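Carbohydrate-binding protein (Flavonifractor plautii, PDB 6N1B) probably removes the acetyl group from the N-acetylgalactosamine of blood group A antigens, and binds the blood group B trisaccharide. Local coordinates at residues S45-P55 / Q378-I389; P100-P109 / R151-W161. All blocks are in the same frame, centred on the assembly; numbering follows the deposited sequence.

Contact 1 of 2, residues S45-P55 / Q378-I389; sequences SAHADDQVTHP and QAKSEDDRIWRI
Both carboxylate oxygens of Asp383 are taken up by polar groups of residues 45-55. Asp383 OD1 receives His47 ND1 at 2.7 Å and Gln51 NE2 at 2.9 Å; the donors come from opposite faces of the carboxylate plane, and OD1 lies close to the planes of both imidazole and amide. OD2 takes Ala48 N through its syn lone pair and Lys380 N on the anti side, so four donors fix the rotation of the group. Gln51 bridges the pairing further along: its NE2 also donates to Ala48 O, and its OE1 accepts Trp387 N at 3.1 Å. With CG beside the backbone N (chi1 -61°) and an extended chain, Gln51 brings its amide between Asp383 and the backbone N of Trp387.

Backbone bonds are few, Glu382 N to Ala46 O and Val52 N to Trp387 O, and the short strands diverge by 41°. Arg388 reaches back instead, NH1 meeting Asp49 O in the guanidinium plane at 3.1 Å and Asp50 O more weakly, while NH2 shares a water with Asp49 O.

Apolar contact gathers toward both C-terminal ends, where Ile389 CD1 touches Val52 CG2 at 3.6 Å and Pro55 CB at 3.9 Å. Thr53 lies side by side with Trp387, its OG1 at the indole edge near CE3, and is also hydrogen-bonded to Ser357 OG. Trp387 in turn meets Tyr335 of the glycan pocket edge-to-face. Such a seam, innermost strand 52-60 of the first blade against strand 385-395 of the last, is what adjoining blades of a five-bladed beta-propeller make; strand 30-31 completes the last blade.

Contact 2 of 2, residues P100-P109 / R151-W161; sequences PEGLSNPIEP and RLRISYDGVHW
Glu108 OE1 is gripped by two nitrogens of Arg153, NE and NH2, each at 2.9 Å. This side-on salt bridge ties the loop after strand 87-91 to strand 148-155, joining the first and second blades of the beta-propeller. Carboxylate and guanidinium planes stand 48° apart: OE1 lies near the guanidinium plane, NE meets OE1 nearly along the C-O axis and NH2 comes on the syn side, tilted out of the carboxylate plane. Glu108 gets there by a bend at chi2 (64°), whereas Arg153 runs straight out as far as NE. The arginine is held on its other edge too, since NH1 donates to Trp161 O, and NH2 has a further partner in Gly188 O. Ile107 O sits over one guanidinium face, 3.1 Å above the plane, without a hydrogen bond to NE. The second oxygen, Glu108 OE2, is linked through a water to Arg151 NH1; Arg151 has its own salt bridge to Glu149.

Beside these charges, Ile107 packs obliquely against Trp161, with Ile107 CD1 near Trp161 CB and Ile107 CG2 3.8 Å from Trp161 CD1. Leu103 CD1 approaches the same ring at NE1, whose N-H goes to Gly158 O from above that carbonyl plane. Ser155 CB sits over the centre of one indole face.

The far end is a fit of turn on turn. Pro100 to Leu103 make a type II beta turn whose backbone faces Val159. One water joins Ser104 N to Val159 O, and both methyls of Val159 press on the same side of the turn, CG2 3.3 Å from Glu101 O and CG1 3.5 Å from Gly102 C.

In the fold
Contacts 1 and 2 involve the two seams of the first propeller blade: the 45-55 / 378-389 contact joins it to the last blade, the 100-109 / 151-161 contact to the second. Their centres lie 24 Å apart and their nearest atoms about 9 Å, so they do not touch, and along the chain contact 2 is nested within the loop closed by contact 1. The glycan lies much closer to contact 1, where the Trp387 side chain is about 5 Å from both galactose units and Asp384 forms a salt bridge with the pocket residue Arg79. In contact 2, the Arg151 side chain remains about 13 Å from the alpha-galactose, and that of Trp161 about 12 Å from a calcium ion.

Contact 1 of 2, residues S45-P55 / Q378-I389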
loop_
_atom_site.group_PDB
_atom_site.type_symbol
_atom_site.label_atom_id
_atom_site.label_comp_id
_atom_site.label_asym_id
_atom_site.label_seq_id
_atom_site.Cartn_x
_atom_site.Cartn_y
_atom_site.Cartn_z
ATOM N N SER A 45 -21.034 13.987 7.945
ATOM C CA SER A 45 -22.400 13.690 7.610
ATOM C C SER A 45 -22.708 13.399 6.181
ATOM O O SER A 45 -23.677 12.679 5.838
ATOM C CB SER A 45 -23.316 14.743 8.120
ATOM O OG SER A 45 -23.179 16.003 7.450
ATOM N N ALA A 46 -21.860 13.910 5.318
ATOM C CA ALA A 46 -22.034 13.727 3.862
ATOM C C ALA A 46 -21.376 12.473 3.278
ATOM O O ALA A 46 -21.413 12.223 2.042
ATOM C CB ALA A 46 -21.559 14.931 3.091
ATOM N N HIS A 47 -20.797 11.639 4.185
ATOM C CA HIS A 47 -20.092 10.413 3.781
ATOM C C HIS A 47 -20.293 9.268 4.693
ATOM O O HIS A 47 -20.320 9.430 5.935
ATOM C CB HIS A 47 -18.553 10.677 3.698
ATOM C CG HIS A 47 -18.186 11.698 2.688
ATOM N ND1 HIS A 47 -18.210 11.389 1.348
ATOM C CD2 HIS A 47 -17.789 12.981 2.795
ATOM C CE1 HIS A 47 -17.844 12.505 0.656
ATOM N NE2 HIS A 47 -17.598 13.485 1.516
ATOM N N ALA A 48 -20.502 8.097 4.095
ATOM C CA ALA A 48 -20.602 6.871 4.943
ATOM C C ALA A 48 -19.296 6.639 5.692
ATOM O O ALA A 48 -18.168 6.993 5.210
ATOM C CB ALA A 48 -20.879 5.668 4.070
ATOM N N ASP A 49 -19.400 6.108 6.884
ATOM C CA ASP A 49 -18.282 5.846 7.769
ATOM C C ASP A 49 -17.358 4.770 7.187
ATOM O O ASP A 49 -17.743 3.924 6.440
ATOM C CB ASP A 49 -18.842 5.342 9.115
ATOM C CG ASP A 49 -19.458 6.410 9.996
ATOM O OD1 ASP A 49 -19.293 7.613 9.771
ATOM O OD2 ASP A 49 -20.132 5.997 10.957
ATOM N N ASP A 50 -16.121 4.740 7.752
ATOM C CA ASP A 50 -15.251 3.605 7.630
ATOM C C ASP A 50 -14.819 3.278 6.166
ATOM O O ASP A 50 -14.505 2.143 5.836
ATOM C CB ASP A 50 -15.723 2.375 8.345
ATOM C CG ASP A 50 -15.905 2.597 9.824
ATOM O OD1 ASP A 50 -15.156 3.374 10.404
ATOM O OD2 ASP A 50 -16.884 2.098 10.401
ATOM N N GLN A 51 -14.807 4.331 5.325
ATOM C CA GLN A 51 -14.248 4.205 3.991
ATOM C C GLN A 51 -12.690 4.295 4.071
ATOM O O GLN A 51 -12.186 5.198 4.737
ATOM C CB GLN A 51 -14.833 5.231 3.030
ATOM C CG GLN A 51 -16.346 5.098 2.837
ATOM C CD GLN A 51 -16.844 6.099 1.864
ATOM O OE1 GLN A 51 -16.423 6.029 0.694
ATOM N NE2 GLN A 51 -17.679 7.038 2.291
ATOM N N VAL A 52 -12.053 3.374 3.333
ATOM C CA VAL A 52 -10.648 3.139 3.532
ATOM C C VAL A 52 -10.047 2.659 2.198
ATOM O O VAL A 52 -10.730 2.077 1.350
ATOM C CB VAL A 52 -10.348 2.099 4.625
ATOM C CG1 VAL A 52 -10.658 2.653 6.035
ATOM C CG2 VAL A 52 -11.123 0.800 4.394
ATOM N N THR A 53 -8.698 2.928 2.061
ATOM C CA THR A 53 -7.960 2.492 0.870
ATOM C C THR A 53 -6.523 2.241 1.182
ATOM O O THR A 53 -6.017 2.584 2.257
ATOM C CB THR A 53 -8.175 3.593 -0.260
ATOM O OG1 THR A 53 -7.823 3.025 -1.504
ATOM C CG2 THR A 53 -7.342 4.804 0.028
ATOM N N HIS A 54 -5.881 1.677 0.168
ATOM C CA HIS A 54 -4.426 1.563 0.189
ATOM C C HIS A 54 -3.844 0.908 1.458
ATOM O O HIS A 54 -3.066 1.495 2.217
ATOM C CB HIS A 54 -3.770 2.906 -0.086
ATOM C CG HIS A 54 -2.334 2.900 -0.532
ATOM N ND1 HIS A 54 -1.209 2.468 0.178
ATOM C CD2 HIS A 54 -1.946 3.439 -1.740
ATOM C CE1 HIS A 54 -0.162 2.749 -0.646
ATOM N NE2 HIS A 54 -0.599 3.290 -1.774
ATOM N N PRO A 55 -4.260 -0.351 1.694
ATOM C CA PRO A 55 -3.678 -1.058 2.781
ATOM C C PRO A 55 -2.204 -1.364 2.500
ATOM O O PRO A 55 -1.853 -1.605 1.351
ATOM C CB PRO A 55 -4.468 -2.353 2.888
ATOM C CG PRO A 55 -4.833 -2.593 1.432
ATOM C CD PRO A 55 -5.127 -1.226 0.870
ATOM N N GLN A 378 -26.349 2.792 4.043
ATOM C CA GLN A 378 -26.768 3.877 3.206
ATOM C C GLN A 378 -25.588 4.785 2.792
ATOM O O GLN A 378 -25.075 5.502 3.622
ATOM C CB GLN A 378 -27.766 4.747 4.031
ATOM C CG GLN A 378 -28.320 5.992 3.472
ATOM C CD GLN A 378 -29.113 5.686 2.283
ATOM O OE1 GLN A 378 -28.629 5.735 1.133
ATOM N NE2 GLN A 378 -30.290 5.160 2.508
ATOM N N ALA A 379 -25.190 4.716 1.530
ATOM C CA ALA A 379 -24.231 5.704 1.037
ATOM C C ALA A 379 -24.847 7.062 1.102
ATOM O O ALA A 379 -26.050 7.205 0.924
ATOM C CB ALA A 379 -23.664 5.352 -0.266
ATOM N N LYS A 380 -24.027 8.117 1.312
ATOM C CA LYS A 380 -24.508 9.445 1.564
ATOM C C LYS A 380 -24.421 10.341 0.350
ATOM O O LYS A 380 -24.033 9.932 -0.781
ATOM C CB LYS A 380 -23.840 10.023 2.832
ATOM C CG LYS A 380 -23.791 9.140 4.130
ATOM C CD LYS A 380 -25.065 8.732 4.621
ATOM C CE LYS A 380 -25.011 8.025 6.082
ATOM N NZ LYS A 380 -25.741 6.850 5.924
ATOM N N SER A 381 -24.781 11.594 0.580
ATOM C CA SER A 381 -25.024 12.487 -0.520
ATOM C C SER A 381 -23.744 12.827 -1.365
ATOM O O SER A 381 -23.910 12.993 -2.565
ATOM C CB SER A 381 -25.593 13.805 0.021
ATOM O OG SER A 381 -24.701 14.320 1.002
ATOM N N GLU A 382 -22.587 12.873 -0.747
ATOM C CA GLU A 382 -21.372 13.217 -1.417
ATOM C C GLU A 382 -20.532 11.968 -1.624
ATOM O O GLU A 382 -19.375 12.141 -2.082
ATOM C CB GLU A 382 -20.641 14.373 -0.722
ATOM C CG GLU A 382 -21.500 15.603 -0.713
ATOM C CD GLU A 382 -20.831 16.844 -0.157
ATOM O OE1 GLU A 382 -19.600 16.930 -0.116
ATOM O OE2 GLU A 382 -21.624 17.800 0.023
ATOM N N ASP A 383 -21.072 10.776 -1.399
ATOM C CA ASP A 383 -20.375 9.546 -1.755
ATOM C C ASP A 383 -20.562 9.260 -3.242
ATOM O O ASP A 383 -21.380 8.421 -3.620
ATOM C CB ASP A 383 -20.875 8.424 -0.897
ATOM C CG ASP A 383 -20.392 8.428 0.531
ATOM O OD1 ASP A 383 -19.287 8.996 0.794
ATOM O OD2 ASP A 383 -21.209 7.982 1.408
ATOM N N ASP A 384 -19.807 9.940 -4.083
ATOM C CA ASP A 384 -19.858 9.682 -5.485
ATOM C C ASP A 384 -19.457 8.254 -5.852
ATOM O O ASP A 384 -19.914 7.606 -6.818
ATOM C CB ASP A 384 -19.007 10.667 -6.321
ATOM C CG ASP A 384 -19.301 12.092 -6.028
ATOM O OD1 ASP A 384 -20.471 12.506 -6.053
ATOM O OD2 ASP A 384 -18.418 12.825 -5.621
ATOM N N ARG A 385 -18.510 7.738 -5.000
ATOM C CA ARG A 385 -18.037 6.367 -5.004
ATOM C C ARG A 385 -17.816 6.005 -3.506
ATOM O O ARG A 385 -17.892 6.901 -2.667
ATOM C CB ARG A 385 -16.644 6.332 -5.765
ATOM C CG ARG A 385 -16.733 6.808 -7.187
ATOM C CD ARG A 385 -15.414 6.706 -7.923
ATOM N NE ARG A 385 -15.621 7.181 -9.289
ATOM C CZ ARG A 385 -14.755 7.867 -9.993
ATOM N NH1 ARG A 385 -13.569 8.214 -9.549
ATOM N NH2 ARG A 385 -15.197 8.309 -11.171
ATOM N N ILE A 386 -17.611 4.728 -3.274
ATOM C CA ILE A 386 -17.325 4.238 -1.926
ATOM C C ILE A 386 -16.010 3.463 -1.985
ATOM O O ILE A 386 -15.752 2.673 -2.860
ATOM C CB ILE A 386 -18.446 3.328 -1.386
ATOM C CG1 ILE A 386 -19.742 4.076 -1.163
ATOM C CG2 ILE A 386 -18.048 2.617 -0.096
ATOM C CD1 ILE A 386 -19.776 4.992 0.065
ATOM N N TRP A 387 -15.163 3.732 -0.986
ATOM C CA TRP A 387 -13.823 3.149 -0.857
ATOM C C TRP A 387 -13.809 2.057 0.215
ATOM O O TRP A 387 -14.122 2.384 1.397
ATOM C CB TRP A 387 -12.773 4.204 -0.459
ATOM C CG TRP A 387 -12.692 5.456 -1.288
ATOM C CD1 TRP A 387 -13.574 6.449 -1.350
ATOM C CD2 TRP A 387 -11.581 5.835 -2.163
ATOM N NE1 TRP A 387 -13.116 7.512 -2.159
ATOM C CE2 TRP A 387 -11.895 7.118 -2.692
ATOM C CE3 TRP A 387 -10.404 5.231 -2.499
ATOM C CZ2 TRP A 387 -11.041 7.817 -3.519
ATOM C CZ3 TRP A 387 -9.539 5.897 -3.408
ATOM C CH2 TRP A 387 -9.885 7.171 -3.881
ATOM N N ARG A 388 -13.372 0.846 -0.111
ATOM C CA ARG A 388 -13.200 -0.197 0.896
ATOM C C ARG A 388 -11.954 -1.048 0.606
ATOM O O ARG A 388 -11.344 -0.998 -0.483
ATOM C CB ARG A 388 -14.416 -1.201 0.858
ATOM C CG ARG A 388 -15.800 -0.653 1.091
ATOM C CD ARG A 388 -16.000 -0.054 2.481
ATOM N NE ARG A 388 -17.391 0.349 2.579
ATOM C CZ ARG A 388 -17.889 1.133 3.500
ATOM N NH1 ARG A 388 -17.113 1.638 4.476
ATOM N NH2 ARG A 388 -19.200 1.442 3.464
ATOM N N ILE A 389 -11.614 -1.882 1.602
ATOM C CA ILE A 389 -10.535 -2.877 1.514
ATOM C C ILE A 389 -11.114 -4.245 1.736
ATOM O O ILE A 389 -11.822 -4.479 2.744
ATOM C CB ILE A 389 -9.450 -2.617 2.620
ATOM C CG1 ILE A 389 -8.752 -1.282 2.367
ATOM C CG2 ILE A 389 -8.453 -3.753 2.663
ATOM C CD1 ILE A 389 -7.972 -0.765 3.609
HETATM O O HOH W 1 -17.321 16.034 0.779
HETATM O O HOH W 2 -20.158 2.670 5.991
HETATM O O HOH W 3 -16.737 8.616 -0.821
#

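Contact 2 of 2, residues P100-P109 / R151-W161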
loop_
_atom_site.group_PDB
_atom_site.type_symbol
_atom_site.label_atom_id
_atom_site.label_comp_id
_atom_site.label_asym_id
_atom_site.label_seq_id
_atom_site.Cartn_x
_atom_site.Cartn_y
_atom_site.Cartn_z
ATOM N N PRO A 100 -4.760 -1.539 18.422
ATOM C CA PRO A 100 -4.125 -1.953 19.672
ATOM C C PRO A 100 -4.524 -1.064 20.861
ATOM O O PRO A 100 -4.739 0.129 20.731
ATOM C CB PRO A 100 -2.609 -1.801 19.397
ATOM C CG PRO A 100 -2.482 -1.807 17.845
ATOM C CD PRO A 100 -3.802 -1.300 17.293
ATOM N N GLU A 101 -4.545 -1.639 22.046
ATOM C CA GLU A 101 -4.949 -0.892 23.246
ATOM C C GLU A 101 -3.972 0.233 23.461
ATOM O O GLU A 101 -2.711 0.072 23.434
ATOM C CB GLU A 101 -4.882 -1.792 24.419
ATOM C CG GLU A 101 -5.255 -1.025 25.675
ATOM C CD GLU A 101 -5.739 -1.926 26.785
ATOM O OE1 GLU A 101 -5.033 -2.906 27.141
ATOM O OE2 GLU A 101 -6.849 -1.603 27.288
ATOM N N GLY A 102 -4.515 1.398 23.605
ATOM C CA GLY A 102 -3.773 2.628 23.771
ATOM C C GLY A 102 -3.487 3.402 22.509
ATOM O O GLY A 102 -3.074 4.572 22.615
ATOM N N LEU A 103 -3.668 2.794 21.328
ATOM C CA LEU A 103 -3.362 3.521 20.072
ATOM C C LEU A 103 -4.494 4.469 19.718
ATOM O O LEU A 103 -5.647 4.113 19.848
ATOM C CB LEU A 103 -3.205 2.506 18.989
ATOM C CG LEU A 103 -2.853 3.183 17.627
ATOM C CD1 LEU A 103 -1.641 2.688 16.985
ATOM C CD2 LEU A 103 -3.967 3.111 16.776
ATOM N N SER A 104 -4.128 5.681 19.303
ATOM C CA SER A 104 -5.030 6.685 18.778
ATOM C C SER A 104 -4.804 6.946 17.324
ATOM O O SER A 104 -3.753 7.514 16.909
ATOM C CB SER A 104 -4.763 8.039 19.551
ATOM O OG SER A 104 -5.586 9.069 19.049
ATOM N N ASN A 105 -5.746 6.508 16.472
ATOM C CA ASN A 105 -5.672 6.764 15.026
ATOM C C ASN A 105 -6.295 8.160 14.726
ATOM O O ASN A 105 -7.238 8.582 15.419
ATOM C CB ASN A 105 -6.402 5.666 14.273
ATOM C CG ASN A 105 -5.512 4.495 14.035
ATOM O OD1 ASN A 105 -4.315 4.637 13.683
ATOM N ND2 ASN A 105 -6.079 3.256 14.116
ATOM N N PRO A 106 -5.817 8.827 13.714
ATOM C CA PRO A 106 -4.670 8.414 12.850
ATOM C C PRO A 106 -3.339 8.636 13.620
ATOM O O PRO A 106 -3.233 9.473 14.509
ATOM C CB PRO A 106 -4.838 9.325 11.646
ATOM C CG PRO A 106 -5.368 10.591 12.221
ATOM C CD PRO A 106 -6.319 10.143 13.341
ATOM N N ILE A 107 -2.325 7.931 13.139
ATOM C CA ILE A 107 -0.985 8.075 13.712
ATOM C C ILE A 107 -0.306 9.322 13.250
ATOM O O ILE A 107 0.683 9.757 13.825
ATOM C CB ILE A 107 -0.135 6.798 13.586
ATOM C CG1 ILE A 107 0.177 6.406 12.132
ATOM C CG2 ILE A 107 -0.786 5.645 14.355
ATOM C CD1 ILE A 107 1.464 5.608 11.954
ATOM N N GLU A 108 -0.710 9.862 12.118
ATOM C CA GLU A 108 -0.257 11.128 11.557
ATOM C C GLU A 108 -1.473 12.052 11.499
ATOM O O GLU A 108 -2.510 11.593 10.997
ATOM C CB GLU A 108 0.364 10.922 10.196
ATOM C CG GLU A 108 0.661 12.191 9.407
ATOM C CD GLU A 108 1.717 13.128 10.051
ATOM O OE1 GLU A 108 2.421 12.653 10.945
ATOM O OE2 GLU A 108 1.770 14.289 9.553
ATOM N N PRO A 109 -1.384 13.268 12.049
ATOM C CA PRO A 109 -2.618 14.033 12.163
ATOM C C PRO A 109 -3.274 14.491 10.871
ATOM O O PRO A 109 -2.627 14.669 9.832
ATOM C CB PRO A 109 -2.187 15.270 13.024
ATOM C CG PRO A 109 -0.735 15.265 13.007
ATOM C CD PRO A 109 -0.237 13.900 12.689
ATOM N N ARG A 151 7.391 10.610 4.173
ATOM C CA ARG A 151 7.589 10.738 5.632
ATOM C C ARG A 151 7.522 9.359 6.273
ATOM O O ARG A 151 7.082 8.385 5.682
ATOM C CB ARG A 151 6.546 11.673 6.172
ATOM C CG ARG A 151 6.688 13.091 5.651
ATOM C CD ARG A 151 5.600 14.073 6.127
ATOM N NE ARG A 151 5.932 15.406 5.695
ATOM C CZ ARG A 151 5.316 16.531 6.110
ATOM N NH1 ARG A 151 4.161 16.442 6.738
ATOM N NH2 ARG A 151 5.922 17.694 5.931
ATOM N N LEU A 152 7.996 9.329 7.514
ATOM C CA LEU A 152 8.257 8.073 8.240
ATOM C C LEU A 152 7.986 8.253 9.724
ATOM O O LEU A 152 8.446 9.263 10.346
ATOM C CB LEU A 152 9.697 7.690 8.029
ATOM C CG LEU A 152 10.306 6.579 8.870
ATOM C CD1 LEU A 152 9.617 5.227 8.652
ATOM C CD2 LEU A 152 11.796 6.458 8.602
ATOM N N ARG A 153 7.234 7.299 10.265
ATOM C CA ARG A 153 7.114 7.163 11.747
ATOM C C ARG A 153 7.457 5.711 12.063
ATOM O O ARG A 153 7.062 4.787 11.367
ATOM C CB ARG A 153 5.668 7.454 12.220
ATOM C CG ARG A 153 5.352 8.969 12.265
ATOM C CD ARG A 153 3.878 9.226 12.607
ATOM N NE ARG A 153 3.587 10.656 12.676
ATOM C CZ ARG A 153 3.567 11.412 13.776
ATOM N NH1 ARG A 153 3.793 10.898 14.967
ATOM N NH2 ARG A 153 3.292 12.723 13.668
ATOM N N ILE A 154 8.178 5.534 13.201
ATOM C CA ILE A 154 8.652 4.212 13.641
ATOM C C ILE A 154 7.983 3.868 14.979
ATOM O O ILE A 154 7.663 4.784 15.795
ATOM C CB ILE A 154 10.189 4.282 13.806
ATOM C CG1 ILE A 154 10.859 4.475 12.445
ATOM C CG2 ILE A 154 10.786 3.077 14.551
ATOM C CD1 ILE A 154 12.297 4.927 12.469
ATOM N N SER A 155 7.758 2.554 15.198
ATOM C CA SER A 155 7.219 2.147 16.484
ATOM C C SER A 155 7.956 0.904 16.980
ATOM O O SER A 155 8.231 -0.031 16.193
ATOM C CB SER A 155 5.724 1.809 16.355
ATOM O OG SER A 155 5.115 1.443 17.604
ATOM N N TYR A 156 8.201 0.901 18.306
ATOM C CA TYR A 156 8.663 -0.241 19.027
ATOM C C TYR A 156 7.555 -1.110 19.674
ATOM O O TYR A 156 7.769 -2.338 19.866
ATOM C CB TYR A 156 9.681 0.143 20.075
ATOM C CG TYR A 156 10.906 0.836 19.601
ATOM C CD1 TYR A 156 11.896 0.093 18.899
ATOM C CD2 TYR A 156 11.179 2.149 19.805
ATOM C CE1 TYR A 156 13.107 0.697 18.543
ATOM C CE2 TYR A 156 12.395 2.778 19.454
ATOM C CZ TYR A 156 13.372 2.019 18.823
ATOM O OH TYR A 156 14.573 2.578 18.475
ATOM N N ASP A 157 6.500 -0.429 20.097
ATOM C CA ASP A 157 5.478 -1.047 20.935
ATOM C C ASP A 157 4.147 -1.225 20.261
ATOM O O ASP A 157 3.248 -1.832 20.830
ATOM C CB ASP A 157 5.282 -0.260 22.283
ATOM C CG ASP A 157 4.714 1.123 22.096
ATOM O OD1 ASP A 157 4.395 1.539 20.971
ATOM O OD2 ASP A 157 4.621 1.823 23.141
ATOM N N GLY A 158 4.004 -0.765 19.026
ATOM C CA GLY A 158 2.761 -0.905 18.232
ATOM C C GLY A 158 1.704 0.145 18.525
ATOM O O GLY A 158 0.687 0.249 17.831
ATOM N N VAL A 159 1.957 0.924 19.598
ATOM C CA VAL A 159 1.020 1.903 20.113
ATOM C C VAL A 159 1.418 3.350 19.808
ATOM O O VAL A 159 0.613 4.218 19.428
ATOM C CB VAL A 159 0.823 1.680 21.695
ATOM C CG1 VAL A 159 -0.013 2.764 22.307
ATOM C CG2 VAL A 159 0.289 0.317 21.968
ATOM N N HIS A 160 2.731 3.645 20.016
ATOM C CA HIS A 160 3.289 4.954 19.800
ATOM C C HIS A 160 4.183 4.942 18.539
ATOM O O HIS A 160 5.076 4.090 18.460
ATOM C CB HIS A 160 4.115 5.347 21.038
ATOM C CG HIS A 160 3.312 5.316 22.268
ATOM N ND1 HIS A 160 3.407 4.250 23.135
ATOM C CD2 HIS A 160 2.444 6.174 22.763
ATOM C CE1 HIS A 160 2.608 4.474 24.175
ATOM N NE2 HIS A 160 1.945 5.606 23.941
ATOM N N TRP A 161 3.882 5.876 17.620
ATOM C CA TRP A 161 4.521 5.890 16.326
ATOM C C TRP A 161 5.127 7.281 16.084
ATOM O O TRP A 161 4.386 8.278 16.094
ATOM C CB TRP A 161 3.407 5.657 15.233
ATOM C CG TRP A 161 2.839 4.261 15.370
ATOM C CD1 TRP A 161 1.894 3.808 16.286
ATOM C CD2 TRP A 161 3.164 3.136 14.537
ATOM N NE1 TRP A 161 1.695 2.463 16.091
ATOM C CE2 TRP A 161 2.450 1.987 15.028
ATOM C CE3 TRP A 161 4.065 2.913 13.467
ATOM C CZ2 TRP A 161 2.638 0.695 14.525
ATOM C CZ3 TRP A 161 4.201 1.669 12.964
ATOM C CH2 TRP A 161 3.488 0.528 13.487
HETATM O O HOH W 4 -1.162 6.277 19.276
HETATM O O HOH W 5 2.293 14.249 6.872
#